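Local coordinates for protein alpha-glucosidase (PDB 5XFM) that hydrolyses beta-L-arabinopyranosides and alpha-galactosides as a bifunctional glycoside hydrolase of family 97 that carries a calcium ion, at residues 142-147 / 232-237; 195-200 / 221-226. The protein carries 1 engineered substitution. One frame throughout, in Å; residues are numbered along the deposited sequence.

Contact 1 of 2, residues 142-147 / 232-237; sequences EQTGFR and YTVAFP
Glu-142 OE2 rests at the edge of the Phe-236 ring, 3.6 Å from CE1 and near the ring plane, while a salt bridge from Arg-261 and a hydrogen bond with Tyr-218 grip the same oxygen. The carboxylate stands steeply to the ring, the two planes 73° apart, and the extended chain of Glu-142 crosses Phe-236 with CG 3.9 Å from CZ. OE1 of Glu-142 lies close to the hydroxyl of Thr-144 in its own segment, and the CG1 methyl of Val-234 comes to 4.0 Å from it. An alanine in place of Glu-142 would probably leave Arg-261 without this countercharge and Tyr-218 without this partner, and open a gap beside the Phe-236 ring. The contact is an example of side-chain packing that continues where strand pairing ends, Glu-142 meeting Phe-236 past the last bridge, Gly-145 with Thr-233: strands 145-147 and 232-235 belong to one sheet of the N-terminal, galactose-mutarotase-like domain, and strand 47-59 also pairs with strand 136-147. The backbones are joined where Val-234 N donates almost straight to Thr-144 O (2.9 Å) and where Phe-146 and Tyr-232, a hydrogen-bonded pair, exchange two bonds. Tyr-232 O is met twice, by Phe-146 N at 2.9 Å and by a C-H contact from Gly-145 CA at 3.3 Å. Val-234 holds CG1 anti to the backbone N (chi1 172°), which sends that branch to Glu-142 and brings CG2 alongside Thr-144, 3.8 Å from its CB. The same CG2 comes obliquely to the Phe-146 ring. Thr-144 OG1, for its part, is hydrogen-bonded with Tyr-126. On the sheet face shared by Phe-146 and Tyr-232, both aromatic side chains also touch Leu-223.

Contact 2 of 2, residues 195-200 / 221-226; sequences FPCLFR and SRLSDV
Phe-195 turns one face of its ring toward the backbone N of Leu-223, which stands 4.3 Å above the ring plane and is displaced toward the rim. Other groups come to this ring obliquely: Ser-221 O is 3.2 Å from CD2, and Leu-223 CG is 3.6 Å from CE1. Phe-199 presents its edge instead, with Leu-223 CD1 near the ring plane and 4.2 Å from CZ; its ring also stacks with Phe-148 and meets Tyr-232 edge-to-face. The two methyls of Leu-223 part company, CD2 against the Phe-195 ring and CD1 against Cys-197, whose SG is 3.7 Å away. In Cys-197 the sulfur lies beside the backbone N (chi1 -59°), a rotation that swings it against CD1. The contact is an example of sheet-to-sheet packing within the beta-supersandwich of the N-terminal, galactose-mutarotase-like domain: strand 197-200 runs in one antiparallel sheet between strands 206-212 and 153-156, whereas strand 222-223 is paired with strand 231-235 in the other. Polar linkage is supplied by a water that accepts from Phe-195 N at 3.0 Å and donates to Ser-221 O at 2.8 Å. That carbonyl oxygen has a second partner in Arg-439, from the TIM-barrel part of the chain. After a cis peptide bond, Pro-196 packs on Leu-437 and Ile-480 of that same part.

How the contacts relate
Contacts 1 and 2 have centres about 9 Å apart and lie on the same side of the chain's centre, within the family 97 N-terminal region. Along the chain contact 2 is nested inside contact 1, the segments following in the order 142-147, 195-200, 221-226 and 232-237. Strands 222-223 and 231-235 are consecutive and antiparallel neighbours, probably joined by hydrogen bonds from Ser-224 N to Thr-233 O and from Ala-235 N to Arg-222 O. Contact 1 joins strands 136-147 and 231-235 within one sheet; contact 2 carries the packing from that sheet across to the second, in a domain set against the catalytic barrel.

Contact 1 of 2, residues 142-147 / 232-237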
ATOM      1  N   GLU A 142     -16.250   0.203  17.195  1.00 22.53           N
ATOM      2  CA  GLU A 142     -15.655  -1.120  17.351  1.00 18.80           C
ATOM      3  C   GLU A 142     -14.804  -1.164  18.614  1.00 24.57           C
ATOM      4  O   GLU A 142     -14.064  -0.225  18.906  1.00 17.93           O
ATOM      5  CB  GLU A 142     -14.819  -1.515  16.124  1.00 17.29           C
ATOM      6  CG  GLU A 142     -15.612  -2.258  15.058  1.00 20.25           C
ATOM      7  CD  GLU A 142     -14.777  -2.678  13.857  1.00 22.57           C
ATOM      8  OE1 GLU A 142     -13.837  -3.489  14.009  1.00 19.99           O
ATOM      9  OE2 GLU A 142     -15.074  -2.197  12.743  1.00 20.89           O
ATOM     10  N   GLN A 143     -14.959  -2.234  19.386  1.00 18.05           N
ATOM     11  CA  GLN A 143     -14.113  -2.484  20.545  1.00 17.44           C
ATOM     12  C   GLN A 143     -12.869  -3.265  20.104  1.00 19.41           C
ATOM     13  O   GLN A 143     -11.893  -3.376  20.846  1.00 16.17           O
ATOM     14  CB  GLN A 143     -14.898  -3.239  21.620  1.00 21.21           C
ATOM     15  CG  GLN A 143     -14.101  -3.685  22.834  1.00 21.07           C
ATOM     16  CD  GLN A 143     -14.997  -4.033  24.007  1.00 25.93           C
ATOM     17  OE1 GLN A 143     -15.416  -3.158  24.761  1.00 27.32           O
ATOM     18  NE2 GLN A 143     -15.310  -5.315  24.155  1.00 23.50           N
ATOM     19  N   THR A 144     -12.928  -3.799  18.883  1.00 17.25           N
ATOM     20  CA  THR A 144     -11.857  -4.604  18.287  1.00 15.22           C
ATOM     21  C   THR A 144     -10.476  -4.052  18.603  1.00 16.84           C
ATOM     22  O   THR A 144     -10.188  -2.878  18.346  1.00 17.66           O
ATOM     23  CB  THR A 144     -12.011  -4.683  16.751  1.00 17.41           C
ATOM     24  OG1 THR A 144     -13.352  -5.060  16.414  1.00 19.08           O
ATOM     25  CG2 THR A 144     -11.022  -5.682  16.150  1.00 12.75           C
ATOM     26  N   GLY A 145      -9.617  -4.901  19.152  1.00 18.40           N
ATOM     27  CA  GLY A 145      -8.313  -4.447  19.607  1.00 20.14           C
ATOM     28  C   GLY A 145      -7.160  -5.399  19.347  1.00 19.78           C
ATOM     29  O   GLY A 145      -7.344  -6.527  18.884  1.00 19.99           O
ATOM     30  N   PHE A 146      -5.959  -4.904  19.616  1.00 20.93           N
ATOM     31  CA  PHE A 146      -4.718  -5.654  19.489  1.00 20.27           C
ATOM     32  C   PHE A 146      -3.813  -5.317  20.678  1.00 26.96           C
ATOM     33  O   PHE A 146      -3.354  -4.176  20.822  1.00 28.11           O
ATOM     34  CB  PHE A 146      -4.028  -5.334  18.162  1.00 20.53           C
ATOM     35  CG  PHE A 146      -4.952  -5.392  16.978  1.00 24.75           C
ATOM     36  CD1 PHE A 146      -5.667  -4.275  16.581  1.00 21.86           C
ATOM     37  CD2 PHE A 146      -5.126  -6.573  16.277  1.00 21.51           C
ATOM     38  CE1 PHE A 146      -6.524  -4.333  15.503  1.00 24.40           C
ATOM     39  CE2 PHE A 146      -5.987  -6.636  15.196  1.00 21.80           C
ATOM     40  CZ  PHE A 146      -6.685  -5.515  14.811  1.00 23.57           C
ATOM     41  N   ARG A 147      -3.594  -6.301  21.543  1.00 23.38           N
ATOM     42  CA  ARG A 147      -2.771  -6.133  22.732  1.00 21.34           C
ATOM     43  C   ARG A 147      -1.463  -6.901  22.568  1.00 22.21           C
ATOM     44  O   ARG A 147      -1.464  -8.038  22.110  1.00 22.13           O
ATOM     45  CB  ARG A 147      -3.521  -6.605  23.976  1.00 20.72           C
ATOM     46  CG  ARG A 147      -2.815  -6.275  25.268  1.00 22.71           C
ATOM     47  CD  ARG A 147      -3.542  -6.814  26.494  1.00 21.96           C
ATOM     48  NE  ARG A 147      -4.945  -6.411  26.594  1.00 20.85           N
ATOM     49  CZ  ARG A 147      -5.368  -5.394  27.344  1.00 21.15           C
ATOM     50  NH1 ARG A 147      -4.489  -4.663  28.010  1.00 19.48           N
ATOM     51  NH2 ARG A 147      -6.659  -5.086  27.414  1.00 18.85           N
ATOM     52  N   TYR A 232      -3.982  -1.382  21.400  1.00 25.97           N
ATOM     53  CA  TYR A 232      -4.378  -0.520  20.296  1.00 21.97           C
ATOM     54  C   TYR A 232      -5.778  -0.897  19.857  1.00 21.32           C
ATOM     55  O   TYR A 232      -6.042  -2.054  19.597  1.00 18.47           O
ATOM     56  CB  TYR A 232      -3.411  -0.658  19.118  1.00 24.80           C
ATOM     57  CG  TYR A 232      -2.005  -0.240  19.445  1.00 23.04           C
ATOM     58  CD1 TYR A 232      -1.117  -1.134  20.021  1.00 25.42           C
ATOM     59  CD2 TYR A 232      -1.568   1.052  19.190  1.00 21.19           C
ATOM     60  CE1 TYR A 232       0.167  -0.760  20.329  1.00 24.69           C
ATOM     61  CE2 TYR A 232      -0.283   1.432  19.487  1.00 20.41           C
ATOM     62  CZ  TYR A 232       0.583   0.524  20.058  1.00 20.14           C
ATOM     63  OH  TYR A 232       1.868   0.896  20.376  1.00 21.36           O
ATOM     64  N   THR A 233      -6.672   0.079  19.784  1.00 22.15           N
ATOM     65  CA  THR A 233      -8.062  -0.176  19.426  1.00 16.22           C
ATOM     66  C   THR A 233      -8.381   0.341  18.024  1.00 19.35           C
ATOM     67  O   THR A 233      -7.872   1.379  17.594  1.00 19.94           O
ATOM     68  CB  THR A 233      -9.009   0.462  20.453  1.00 16.23           C
ATOM     69  OG1 THR A 233      -8.782  -0.151  21.724  1.00 22.75           O
ATOM     70  CG2 THR A 233     -10.469   0.265  20.064  1.00 16.95           C
ATOM     71  N   VAL A 234      -9.200  -0.411  17.301  1.00 19.76           N
ATOM     72  CA  VAL A 234      -9.681   0.019  16.001  1.00 16.05           C
ATOM     73  C   VAL A 234     -10.504   1.293  16.162  1.00 18.86           C
ATOM     74  O   VAL A 234     -11.500   1.313  16.886  1.00 21.60           O
ATOM     75  CB  VAL A 234     -10.535  -1.065  15.330  1.00 21.76           C
ATOM     76  CG1 VAL A 234     -11.189  -0.513  14.050  1.00 16.30           C
ATOM     77  CG2 VAL A 234      -9.682  -2.291  15.028  1.00 18.10           C
ATOM     78  N   ALA A 235     -10.066   2.364  15.511  1.00 15.20           N
ATOM     79  CA  ALA A 235     -10.753   3.642  15.604  1.00 15.01           C
ATOM     80  C   ALA A 235     -11.379   4.019  14.268  1.00 19.41           C
ATOM     81  O   ALA A 235     -10.795   3.766  13.211  1.00 18.24           O
ATOM     82  CB  ALA A 235      -9.788   4.734  16.066  1.00 19.21           C
ATOM     83  N   PHE A 236     -12.555   4.640  14.321  1.00 16.31           N
ATOM     84  CA  PHE A 236     -13.242   5.105  13.122  1.00 16.83           C
ATOM     85  C   PHE A 236     -12.734   6.509  12.770  1.00 26.39           C
ATOM     86  O   PHE A 236     -12.068   7.142  13.594  1.00 19.38           O
ATOM     87  CB  PHE A 236     -14.759   5.099  13.346  1.00 16.01           C
ATOM     88  CG  PHE A 236     -15.362   3.725  13.388  1.00 18.08           C
ATOM     89  CD1 PHE A 236     -14.640   2.619  12.961  1.00 15.12           C
ATOM     90  CD2 PHE A 236     -16.645   3.534  13.886  1.00 17.83           C
ATOM     91  CE1 PHE A 236     -15.190   1.352  13.014  1.00 17.90           C
ATOM     92  CE2 PHE A 236     -17.200   2.268  13.940  1.00 19.49           C
ATOM     93  CZ  PHE A 236     -16.471   1.177  13.503  1.00 18.05           C
ATOM     94  N   PRO A 237     -13.035   7.002  11.550  1.00 20.58           N
ATOM     95  CA  PRO A 237     -12.520   8.325  11.163  1.00 16.58           C
ATOM     96  C   PRO A 237     -12.971   9.459  12.082  1.00 22.75           C
ATOM     97  O   PRO A 237     -13.989   9.347  12.768  1.00 18.51           O
ATOM     98  CB  PRO A 237     -13.072   8.523   9.741  1.00 17.59           C
ATOM     99  CG  PRO A 237     -14.117   7.462   9.551  1.00 22.32           C
ATOM    100  CD  PRO A 237     -13.716   6.329  10.430  1.00 17.75           C
TER

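Contact 2 of 2, residues 195-200 / 221-226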
ATOM      1  N   PHE A 195      -3.000   2.427   9.162  1.00 13.06           N
ATOM      2  CA  PHE A 195      -2.572   1.106   8.704  1.00 14.14           C
ATOM      3  C   PHE A 195      -1.617   1.218   7.526  1.00 14.43           C
ATOM      4  O   PHE A 195      -1.637   2.220   6.810  1.00 15.84           O
ATOM      5  CB  PHE A 195      -3.788   0.242   8.319  1.00 15.65           C
ATOM      6  CG  PHE A 195      -4.637  -0.180   9.488  1.00 16.34           C
ATOM      7  CD1 PHE A 195      -4.066  -0.788  10.599  1.00 16.89           C
ATOM      8  CD2 PHE A 195      -6.009   0.027   9.473  1.00 17.65           C
ATOM      9  CE1 PHE A 195      -4.845  -1.183  11.673  1.00 16.63           C
ATOM     10  CE2 PHE A 195      -6.795  -0.362  10.546  1.00 19.42           C
ATOM     11  CZ  PHE A 195      -6.211  -0.969  11.649  1.00 17.81           C
ATOM     12  N   PRO A 196      -0.753   0.204   7.336  1.00 14.35           N
ATOM     13  CA  PRO A 196      -0.573  -0.930   8.252  1.00 13.89           C
ATOM     14  C   PRO A 196       0.410  -0.588   9.364  1.00 14.49           C
ATOM     15  O   PRO A 196       1.114   0.425   9.287  1.00 13.08           O
ATOM     16  CB  PRO A 196      -0.037  -2.034   7.336  1.00 17.06           C
ATOM     17  CG  PRO A 196       0.755  -1.277   6.302  1.00 11.49           C
ATOM     18  CD  PRO A 196      -0.026  -0.001   6.069  1.00 10.87           C
ATOM     19  N   CYS A 197       0.454  -1.429  10.388  1.00 17.90           N
ATOM     20  CA  CYS A 197       1.231  -1.130  11.580  1.00 18.11           C
ATOM     21  C   CYS A 197       2.136  -2.296  11.962  1.00 18.17           C
ATOM     22  O   CYS A 197       1.657  -3.399  12.208  1.00 18.91           O
ATOM     23  CB  CYS A 197       0.288  -0.795  12.729  1.00 16.52           C
ATOM     24  SG  CYS A 197      -0.782   0.601  12.382  1.00 21.47           S
ATOM     25  N   LEU A 198       3.438  -2.038  12.028  1.00 21.01           N
ATOM     26  CA  LEU A 198       4.416  -3.094  12.272  1.00 19.51           C
ATOM     27  C   LEU A 198       4.887  -3.115  13.725  1.00 19.49           C
ATOM     28  O   LEU A 198       5.209  -2.087  14.308  1.00 20.16           O
ATOM     29  CB  LEU A 198       5.621  -2.940  11.332  1.00 11.88           C
ATOM     30  CG  LEU A 198       6.688  -4.038  11.442  1.00 16.01           C
ATOM     31  CD1 LEU A 198       6.101  -5.426  11.128  1.00 18.85           C
ATOM     32  CD2 LEU A 198       7.871  -3.755  10.546  1.00 13.59           C
ATOM     33  N   PHE A 199       4.929  -4.308  14.297  1.00 18.77           N
ATOM     34  CA  PHE A 199       5.348  -4.502  15.673  1.00 21.30           C
ATOM     35  C   PHE A 199       6.423  -5.571  15.751  1.00 19.13           C
ATOM     36  O   PHE A 199       6.323  -6.615  15.108  1.00 20.28           O
ATOM     37  CB  PHE A 199       4.169  -4.892  16.556  1.00 18.87           C
ATOM     38  CG  PHE A 199       3.094  -3.847  16.643  1.00 20.35           C
ATOM     39  CD1 PHE A 199       2.105  -3.768  15.676  1.00 20.72           C
ATOM     40  CD2 PHE A 199       3.046  -2.973  17.715  1.00 20.60           C
ATOM     41  CE1 PHE A 199       1.102  -2.818  15.765  1.00 20.08           C
ATOM     42  CE2 PHE A 199       2.046  -2.025  17.810  1.00 24.68           C
ATOM     43  CZ  PHE A 199       1.073  -1.947  16.832  1.00 19.98           C
ATOM     44  N   ARG A 200       7.472  -5.282  16.512  1.00 21.59           N
ATOM     45  CA  ARG A 200       8.494  -6.268  16.809  1.00 20.07           C
ATOM     46  C   ARG A 200       8.268  -6.825  18.207  1.00 25.83           C
ATOM     47  O   ARG A 200       8.260  -6.078  19.194  1.00 22.05           O
ATOM     48  CB  ARG A 200       9.892  -5.667  16.682  1.00 26.96           C
ATOM     49  CG  ARG A 200      11.009  -6.633  17.061  1.00 27.70           C
ATOM     50  CD  ARG A 200      12.377  -6.103  16.654  1.00 22.51           C
ATOM     51  NE  ARG A 200      12.837  -5.004  17.491  1.00 26.00           N
ATOM     52  CZ  ARG A 200      13.421  -5.163  18.674  1.00 32.43           C
ATOM     53  NH1 ARG A 200      13.596  -6.387  19.165  1.00 22.79           N
ATOM     54  NH2 ARG A 200      13.819  -4.099  19.368  1.00 25.55           N
ATOM     55  N   SER A 221     -10.596   2.364   8.602  1.00 15.74           N
ATOM     56  CA  SER A 221     -10.262   2.451  10.019  1.00 20.22           C
ATOM     57  C   SER A 221      -8.762   2.614  10.235  1.00 17.33           C
ATOM     58  O   SER A 221      -7.972   2.526   9.292  1.00 15.43           O
ATOM     59  CB  SER A 221     -10.775   1.223  10.772  1.00 18.63           C
ATOM     60  OG  SER A 221     -12.181   1.280  10.930  1.00 16.42           O
ATOM     61  N   ARG A 222      -8.384   2.846  11.486  1.00 13.59           N
ATOM     62  CA  ARG A 222      -6.985   3.050  11.849  1.00 16.66           C
ATOM     63  C   ARG A 222      -6.764   2.552  13.277  1.00 19.31           C
ATOM     64  O   ARG A 222      -7.695   2.041  13.904  1.00 20.33           O
ATOM     65  CB  ARG A 222      -6.608   4.521  11.747  1.00 17.39           C
ATOM     66  CG  ARG A 222      -7.178   5.336  12.879  1.00 17.11           C
ATOM     67  CD  ARG A 222      -6.897   6.799  12.736  1.00 22.30           C
ATOM     68  NE  ARG A 222      -7.442   7.518  13.875  1.00 19.45           N
ATOM     69  CZ  ARG A 222      -8.690   7.952  13.945  1.00 20.13           C
ATOM     70  NH1 ARG A 222      -9.517   7.729  12.937  1.00 25.54           N
ATOM     71  NH2 ARG A 222      -9.111   8.594  15.025  1.00 23.55           N
ATOM     72  N   LEU A 223      -5.544   2.676  13.789  1.00 15.12           N
ATOM     73  CA  LEU A 223      -5.299   2.328  15.189  1.00 18.76           C
ATOM     74  C   LEU A 223      -5.320   3.568  16.079  1.00 16.97           C
ATOM     75  O   LEU A 223      -4.844   4.645  15.684  1.00 15.52           O
ATOM     76  CB  LEU A 223      -3.967   1.579  15.358  1.00 19.28           C
ATOM     77  CG  LEU A 223      -3.919   0.117  14.897  1.00 18.60           C
ATOM     78  CD1 LEU A 223      -2.632  -0.572  15.347  1.00 14.36           C
ATOM     79  CD2 LEU A 223      -5.145  -0.653  15.360  1.00 14.92           C
ATOM     80  N   SER A 224      -5.909   3.424  17.264  1.00 12.32           N
ATOM     81  CA  SER A 224      -5.903   4.492  18.262  1.00 13.56           C
ATOM     82  C   SER A 224      -4.516   4.663  18.871  1.00 18.99           C
ATOM     83  O   SER A 224      -3.581   3.929  18.554  1.00 18.39           O
ATOM     84  CB  SER A 224      -6.899   4.208  19.389  1.00 18.30           C
ATOM     85  OG  SER A 224      -6.501   3.081  20.158  1.00 16.65           O
ATOM     86  N   ASP A 225      -4.385   5.646  19.753  1.00 26.98           N
ATOM     87  CA  ASP A 225      -3.223   5.703  20.623  1.00 23.34           C
ATOM     88  C   ASP A 225      -3.275   4.489  21.556  1.00 27.10           C
ATOM     89  O   ASP A 225      -4.329   3.854  21.704  1.00 15.61           O
ATOM     90  CB  ASP A 225      -3.194   7.004  21.429  1.00 22.76           C
ATOM     91  CG  ASP A 225      -2.585   8.160  20.651  1.00 25.22           C
ATOM     92  OD1 ASP A 225      -3.308   9.139  20.373  1.00 24.44           O
ATOM     93  OD2 ASP A 225      -1.375   8.107  20.358  1.00 27.45           O
ATOM     94  N   VAL A 226      -2.135   4.146  22.147  1.00 23.63           N
ATOM     95  CA  VAL A 226      -2.082   3.061  23.110  1.00 20.97           C
ATOM     96  C   VAL A 226      -2.907   3.426  24.324  1.00 24.41           C
ATOM     97  O   VAL A 226      -3.056   4.602  24.656  1.00 20.75           O
ATOM     98  CB  VAL A 226      -0.656   2.747  23.586  1.00 22.05           C
ATOM     99  CG1 VAL A 226      -0.612   1.410  24.323  1.00 23.10           C
ATOM    100  CG2 VAL A 226       0.260   2.710  22.445  1.00 29.52           C
TER
HETATM  101  O   HOH W   1      -5.596   3.967   8.797  1.00 12.93           O